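Local coordinates for sensor protein CpxA (PDB 3V67) that probably senses signals as a membrane histidine kinase that phosphorylates itself from ATP in a two-component pathway, and is represented here by its periplasmic domain, at residues 15-18 and 19-23; 72-75 and 76-79; 82-85 and 86-90. All blocks are in the same frame, centred on the assembly; numbering follows the deposited sequence.

Contact 1: residues 15-18 and 19-23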
# COMPACT_ATOMS: atom_id res chain seq x y z
N GLU A 15 -9.08 -3.64 1.55
CA GLU A 15 -9.69 -4.44 0.49
C GLU A 15 -9.04 -5.81 0.41
O GLU A 15 -9.73 -6.83 0.27
CB GLU A 15 -9.58 -3.71 -0.86
CG GLU A 15 -8.20 -3.14 -1.17
CD GLU A 15 -8.02 -1.72 -0.65
OE1 GLU A 15 -9.04 -1.07 -0.32
OE2 GLU A 15 -6.87 -1.26 -0.57
N HIS A 16 -7.72 -5.84 0.50
CA HIS A 16 -6.97 -7.08 0.48
C HIS A 16 -7.32 -7.94 1.69
O HIS A 16 -7.59 -9.13 1.54
CB HIS A 16 -5.46 -6.81 0.42
CG HIS A 16 -5.00 -6.22 -0.88
ND1 HIS A 16 -3.69 -6.30 -1.31
CD2 HIS A 16 -5.67 -5.53 -1.83
CE1 HIS A 16 -3.58 -5.69 -2.48
NE2 HIS A 16 -4.76 -5.21 -2.82
N TYR A 17 -7.31 -7.34 2.87
CA TYR A 17 -7.63 -8.08 4.09
C TYR A 17 -9.05 -8.63 4.08
O TYR A 17 -9.28 -9.78 4.44
CB TYR A 17 -7.40 -7.21 5.33
CG TYR A 17 -7.88 -7.87 6.61
CD1 TYR A 17 -7.13 -8.87 7.23
CD2 TYR A 17 -9.09 -7.52 7.19
CE1 TYR A 17 -7.57 -9.48 8.39
CE2 TYR A 17 -9.54 -8.12 8.35
CZ TYR A 17 -8.77 -9.10 8.94
OH TYR A 17 -9.22 -9.70 10.09
N GLN A 18 -10.00 -7.79 3.67
CA GLN A 18 -11.39 -8.19 3.53
C GLN A 18 -11.52 -9.37 2.57
O GLN A 18 -12.22 -10.35 2.86
CB GLN A 18 -12.23 -7.01 3.03
CG GLN A 18 -13.43 -7.38 2.17
CD GLN A 18 -14.63 -7.82 2.98
OE1 GLN A 18 -14.63 -8.90 3.57
NE2 GLN A 18 -15.67 -6.98 3.02
N ARG A 19 -10.82 -9.29 1.45
CA ARG A 19 -10.79 -10.38 0.48
C ARG A 19 -10.27 -11.66 1.13
O ARG A 19 -10.91 -12.71 1.03
CB ARG A 19 -9.93 -10.02 -0.72
CG ARG A 19 -9.74 -11.17 -1.70
CD ARG A 19 -11.08 -11.61 -2.28
NE ARG A 19 -11.31 -11.05 -3.61
CZ ARG A 19 -11.95 -9.90 -3.84
NH1 ARG A 19 -12.42 -9.19 -2.83
NH2 ARG A 19 -12.10 -9.47 -5.08
N ILE A 20 -9.12 -11.57 1.79
CA ILE A 20 -8.51 -12.70 2.48
C ILE A 20 -9.48 -13.37 3.44
O ILE A 20 -9.58 -14.60 3.50
CB ILE A 20 -7.25 -12.27 3.25
CG1 ILE A 20 -6.14 -11.85 2.28
CG2 ILE A 20 -6.76 -13.38 4.16
CD1 ILE A 20 -4.91 -11.29 2.95
N ILE A 21 -10.20 -12.55 4.20
CA ILE A 21 -11.22 -13.04 5.11
C ILE A 21 -12.31 -13.80 4.35
O ILE A 21 -12.74 -14.88 4.76
CB ILE A 21 -11.86 -11.89 5.91
CG1 ILE A 21 -10.84 -11.29 6.88
CG2 ILE A 21 -13.09 -12.36 6.67
CD1 ILE A 21 -10.23 -12.31 7.81
N GLU A 22 -12.72 -13.23 3.22
CA GLU A 22 -13.75 -13.84 2.38
C GLU A 22 -13.34 -15.21 1.83
O GLU A 22 -14.13 -16.16 1.88
CB GLU A 22 -14.15 -12.89 1.25
CG GLU A 22 -14.94 -11.68 1.72
CD GLU A 22 -15.15 -10.65 0.62
OE1 GLU A 22 -14.58 -10.82 -0.47
OE2 GLU A 22 -15.89 -9.68 0.86
N THR A 23 -12.12 -15.33 1.31
CA THR A 23 -11.67 -16.61 0.78
C THR A 23 -11.37 -17.60 1.90
O THR A 23 -11.43 -18.81 1.69
CB THR A 23 -10.43 -16.49 -0.15
OG1 THR A 23 -9.23 -16.77 0.59
CG2 THR A 23 -10.34 -15.11 -0.78

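Contact 2: residues 72-75 and 76-79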
# COMPACT_ATOMS: atom_id res chain seq x y z
N LYS A 72 5.72 -27.72 -3.16
CA LYS A 72 5.33 -27.12 -4.43
C LYS A 72 6.53 -26.65 -5.27
O LYS A 72 7.56 -26.24 -4.74
CB LYS A 72 4.34 -25.97 -4.21
CG LYS A 72 3.24 -25.88 -5.27
CD LYS A 72 2.19 -24.84 -4.91
CE LYS A 72 0.84 -25.48 -4.62
NZ LYS A 72 -0.16 -24.50 -4.10
N ARG A 73 6.35 -26.73 -6.59
CA ARG A 73 7.34 -26.39 -7.62
C ARG A 73 8.26 -25.20 -7.32
O ARG A 73 9.38 -25.14 -7.83
CB ARG A 73 6.62 -26.14 -8.95
CG ARG A 73 5.41 -27.05 -9.21
CD ARG A 73 4.10 -26.41 -8.76
NE ARG A 73 2.95 -27.02 -9.41
CZ ARG A 73 1.69 -26.65 -9.21
NH1 ARG A 73 1.40 -25.66 -8.37
NH2 ARG A 73 0.70 -27.26 -9.86
N SER A 74 7.79 -24.26 -6.51
CA SER A 74 8.56 -23.05 -6.21
C SER A 74 9.17 -23.06 -4.80
O SER A 74 8.46 -22.91 -3.81
CB SER A 74 7.70 -21.80 -6.40
OG SER A 74 8.46 -20.63 -6.17
N ASN A 75 10.48 -23.23 -4.73
CA ASN A 75 11.19 -23.24 -3.45
C ASN A 75 11.24 -21.86 -2.81
O ASN A 75 11.18 -21.73 -1.59
CB ASN A 75 12.61 -23.78 -3.64
CG ASN A 75 12.90 -24.98 -2.77
OD1 ASN A 75 13.30 -24.84 -1.62
ND2 ASN A 75 12.70 -26.18 -3.32
N PHE A 76 11.35 -20.84 -3.65
CA PHE A 76 11.45 -19.45 -3.20
C PHE A 76 10.25 -19.03 -2.35
O PHE A 76 10.42 -18.51 -1.24
CB PHE A 76 11.62 -18.52 -4.40
CG PHE A 76 11.27 -17.09 -4.10
CD1 PHE A 76 12.11 -16.31 -3.32
CD2 PHE A 76 10.11 -16.53 -4.60
CE1 PHE A 76 11.80 -14.99 -3.05
CE2 PHE A 76 9.79 -15.21 -4.33
CZ PHE A 76 10.63 -14.44 -3.55
N GLN A 77 9.05 -19.28 -2.86
CA GLN A 77 7.82 -18.97 -2.14
C GLN A 77 7.79 -19.67 -0.79
O GLN A 77 7.28 -19.14 0.20
CB GLN A 77 6.60 -19.38 -2.98
CG GLN A 77 6.55 -18.74 -4.36
CD GLN A 77 5.43 -19.28 -5.22
OE1 GLN A 77 4.85 -20.33 -4.93
NE2 GLN A 77 5.11 -18.57 -6.29
N LEU A 78 8.36 -20.87 -0.75
CA LEU A 78 8.40 -21.68 0.46
C LEU A 78 9.34 -21.08 1.51
O LEU A 78 9.01 -21.00 2.70
CB LEU A 78 8.81 -23.11 0.12
CG LEU A 78 8.40 -24.22 1.08
CD1 LEU A 78 7.26 -23.77 1.98
CD2 LEU A 78 8.00 -25.46 0.29
N ARG A 79 10.52 -20.65 1.05
CA ARG A 79 11.47 -19.96 1.91
C ARG A 79 10.86 -18.69 2.49
O ARG A 79 10.93 -18.44 3.70
CB ARG A 79 12.74 -19.61 1.13
CG ARG A 79 13.85 -20.64 1.22
CD ARG A 79 13.95 -21.47 -0.04
NE ARG A 79 14.08 -20.64 -1.23
CZ ARG A 79 14.68 -21.03 -2.35
NH1 ARG A 79 15.22 -22.25 -2.43
NH2 ARG A 79 14.76 -20.21 -3.39

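Contact 3: residues 82-85 and 86-90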
# COMPACT_ATOMS: atom_id res chain seq x y z
N GLN A 82 8.16 -19.56 5.12
CA GLN A 82 8.76 -20.00 6.38
C GLN A 82 9.31 -18.82 7.17
O GLN A 82 9.02 -18.66 8.37
CB GLN A 82 9.88 -21.01 6.12
CG GLN A 82 10.74 -21.32 7.34
CD GLN A 82 10.03 -22.19 8.37
OE1 GLN A 82 8.83 -22.45 8.28
NE2 GLN A 82 10.79 -22.65 9.36
N ASN A 83 10.08 -17.98 6.49
CA ASN A 83 10.61 -16.78 7.11
C ASN A 83 9.50 -15.91 7.70
O ASN A 83 9.62 -15.44 8.83
CB ASN A 83 11.43 -15.96 6.11
CG ASN A 83 12.05 -14.73 6.74
OD1 ASN A 83 11.43 -13.67 6.79
ND2 ASN A 83 13.28 -14.87 7.23
N PHE A 84 8.42 -15.73 6.94
CA PHE A 84 7.29 -14.93 7.40
C PHE A 84 6.70 -15.50 8.68
O PHE A 84 6.46 -14.76 9.65
CB PHE A 84 6.20 -14.85 6.32
CG PHE A 84 5.06 -13.93 6.68
CD1 PHE A 84 5.13 -12.58 6.38
CD2 PHE A 84 3.93 -14.42 7.32
CE1 PHE A 84 4.09 -11.73 6.71
CE2 PHE A 84 2.89 -13.58 7.66
CZ PHE A 84 2.97 -12.23 7.35
N VAL A 85 6.46 -16.81 8.69
CA VAL A 85 5.87 -17.48 9.84
C VAL A 85 6.74 -17.31 11.08
O VAL A 85 6.22 -17.00 12.16
CB VAL A 85 5.65 -18.98 9.57
CG1 VAL A 85 5.27 -19.71 10.85
CG2 VAL A 85 4.59 -19.17 8.49
N THR A 86 8.05 -17.49 10.94
CA THR A 86 8.93 -17.32 12.09
C THR A 86 9.19 -15.85 12.43
O THR A 86 9.78 -15.55 13.47
CB THR A 86 10.27 -18.06 11.90
OG1 THR A 86 10.86 -17.69 10.64
CG2 THR A 86 10.06 -19.57 11.93
N SER A 87 8.75 -14.94 11.56
CA SER A 87 8.96 -13.51 11.78
C SER A 87 7.77 -12.82 12.45
O SER A 87 7.85 -11.64 12.80
CB SER A 87 9.25 -12.80 10.45
OG SER A 87 10.36 -13.38 9.78
N ILE A 88 6.67 -13.55 12.61
CA ILE A 88 5.45 -12.96 13.18
C ILE A 88 5.68 -12.48 14.61
O ILE A 88 6.22 -13.21 15.44
CB ILE A 88 4.28 -13.96 13.19
CG1 ILE A 88 3.99 -14.48 11.78
CG2 ILE A 88 3.04 -13.32 13.78
CD1 ILE A 88 2.98 -15.61 11.76
N GLU A 89 5.27 -11.25 14.89
CA GLU A 89 5.41 -10.69 16.22
C GLU A 89 4.15 -10.89 17.04
O GLU A 89 4.20 -11.12 18.25
CB GLU A 89 5.76 -9.21 16.14
CG GLU A 89 7.09 -8.93 15.46
CD GLU A 89 7.19 -7.51 14.95
OE1 GLU A 89 6.19 -6.77 15.06
OE2 GLU A 89 8.27 -7.14 14.43
N ASP A 90 3.00 -10.82 16.37
CA ASP A 90 1.72 -10.99 17.05
C ASP A 90 0.74 -11.76 16.17
O ASP A 90 0.36 -11.30 15.09
CB ASP A 90 1.14 -9.62 17.43
CG ASP A 90 -0.04 -9.73 18.39
OD1 ASP A 90 -0.82 -10.71 18.31
OD2 ASP A 90 -0.20 -8.82 19.23

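Contact 1: residues 15-18 and 19-23
Tyr17 and Ile21 meet in a local, one-turn contact along helix 14-30, the long N-terminal helix that lies against the antiparallel sheet of the periplasmic domain. Four successive backbone bonds of the i to i+4 kind, from Arg19 N to Glu15 O through Glu22 N to Gln18 O, run through this piece and identify it as a regular alpha-helix. The Tyr17 ring leans along the helix because CG is anti to the backbone N (chi1 173°), and Ile21 brings its CG1 branch over one ring face. This is a CH-pi contact: CG1 is 3.9 Å from the Tyr17 ring centroid and 21° off the ring normal. The branch continues to Ile21 CD1, which reaches the phenol end, 3.6 Å from Tyr17 OH, so one aliphatic arm runs from above the ring, near its rim, to the hydroxyl.

Round the helix, Gln18 and Glu22 form a polar pair of a different kind. The Gln18 chain bends at chi2 and carries its amide over to the carboxylate, their planes 37° apart, yet the modelled Gln18 OE1 lies 3.1 Å from Glu22 OE2. Both are acceptors, so no hydrogen bond joins them as built. The other carboxylate oxygen, Glu22 OE1, forms a long salt bridge of 3.6 Å with Arg19 NH1.

Ile20 is buried on Ala105, Val108 and Met119 of the sheet, while Tyr17 and Ile21 share Val108. Arg19 packs on Leu133 of the second subunit, and Glu15 has a long, weak ion pair with Arg10 of that subunit. The pattern is that of an amphipathic helix, largely apolar toward the sheet and polar or charged elsewhere, as flanks the central sheet of a PAS-fold sensor domain.

Contact 2: residues 72-75 and 76-79
Asn75 O accepts a nearly straight hydrogen bond from Arg79 N (2.9 Å, 161° at the hydrogen), the i to i+4 bond that sets up the first turn of helix 75-87 as the loop after strand 67-68 comes in. Leu78 approaches the same carbonyl oxygen, its CB lying 3.2 Å from Asn75 O.

The longest side chain of the turn folds back over this beginning. Arg79 is bent at chi2 and chi3, which returns its guanidinium to the peptide joining Asn75 and Phe76. One face of the group rests on that peptide, with Asn75 C 3.4 Å above the guanidinium plane and set toward its rim. Although Arg79 NE comes within 3.1 Å of Asn75 O, the angle is too poor for a hydrogen bond, as expected for an oxygen that lies over the flat group. Arg79 NH1 reaches further, to 3.3 Å from Asn75 CB, and the amide of Asn75 stands at 45° to the guanidinium.

On another side of the turn, Ser74 OG sits beside the aliphatic part of Gln77, 3.2 Å from Gln77 CG. Its anti position relative to the Ser74 backbone N (chi1 -178°) directs it to that chain. Gln77 then runs on extended past the serine, and its OE1 accepts a hydrogen bond from Arg57 NH1 on strand 57-61, tying the turn to the sheet. Leu78 packs on Thr69 and Asp71 of the preceding loop, where Arg73 NH2 also hydrogen-bonds Arg48 O. Together these contacts make a helix start, a loop-to-helix junction in which the first turn is anchored through Gln77 on strand 57-61 of the PAS-fold sheet while its arginine lies back over the backbone.

Contact 3: residues 82-85 and 86-90
Thr86 folds its side chain back on Gln82 and Asn83 at the C-terminal end of helix 75-87, where the alpha-helix of this PAS-fold domain gives way to a loop. Its CB stands 3.8 Å from Gln82 O, the carbonyl that also receives the backbone hydrogen bond of Thr86 N. From there the chain divides. The hydroxyl takes the place between the backbone N and the carbonyl carbon (chi1 52°), and OG1 lies 3.1 Å from both Gln82 O and Asn83 O; its one proton may serve either. The methyl, CG2, goes the other way and passes the bent side chain of Gln82, 4.1 Å from its NE2.

One residue on, the bonding tightens into a shorter turn: Ser87 N donates to Phe84 O, three residues back, with a strongly bent angle of 138°, and it reaches that oxygen from above the carbonyl plane. Ser87 OG is modelled only 2.4 Å from Asn83 O, too short to be relied upon. The side-chain oxygen Asn83 OD1 is hydrogen-bonded to Tyr99 OH on strand 95-99.

Phe84 and Val85 are buried toward the sheet, Phe84 on Tyr99 and Ile104, Val85 on Val67 and Tyr120. Ile88, in the loop that follows, packs on Pro107 and Tyr120, its CG1 3.3 Å from Phe84 O and 3.4 Å from Val85 O.

Along the chain the contacts follow in series, contact 1 on helix 14-30, then contacts 2 and 3 at the start and end of helix 75-87. The centres of contacts 1 and 2 are about 23 Å apart, on opposite sides of the chain's centre, and those of contacts 1 and 3 are about 20 Å apart, with nearest atoms about 9 Å away. Contacts 2 and 3, about 16 Å between centres, follow each other closely on the same helix, with two residues between. The two helices lie on opposite faces of the sheet and touch neighbouring residues of strands 102-112 and 115-124, which join them within the PAS fold; of the three, contact 1 alone meets the second subunit.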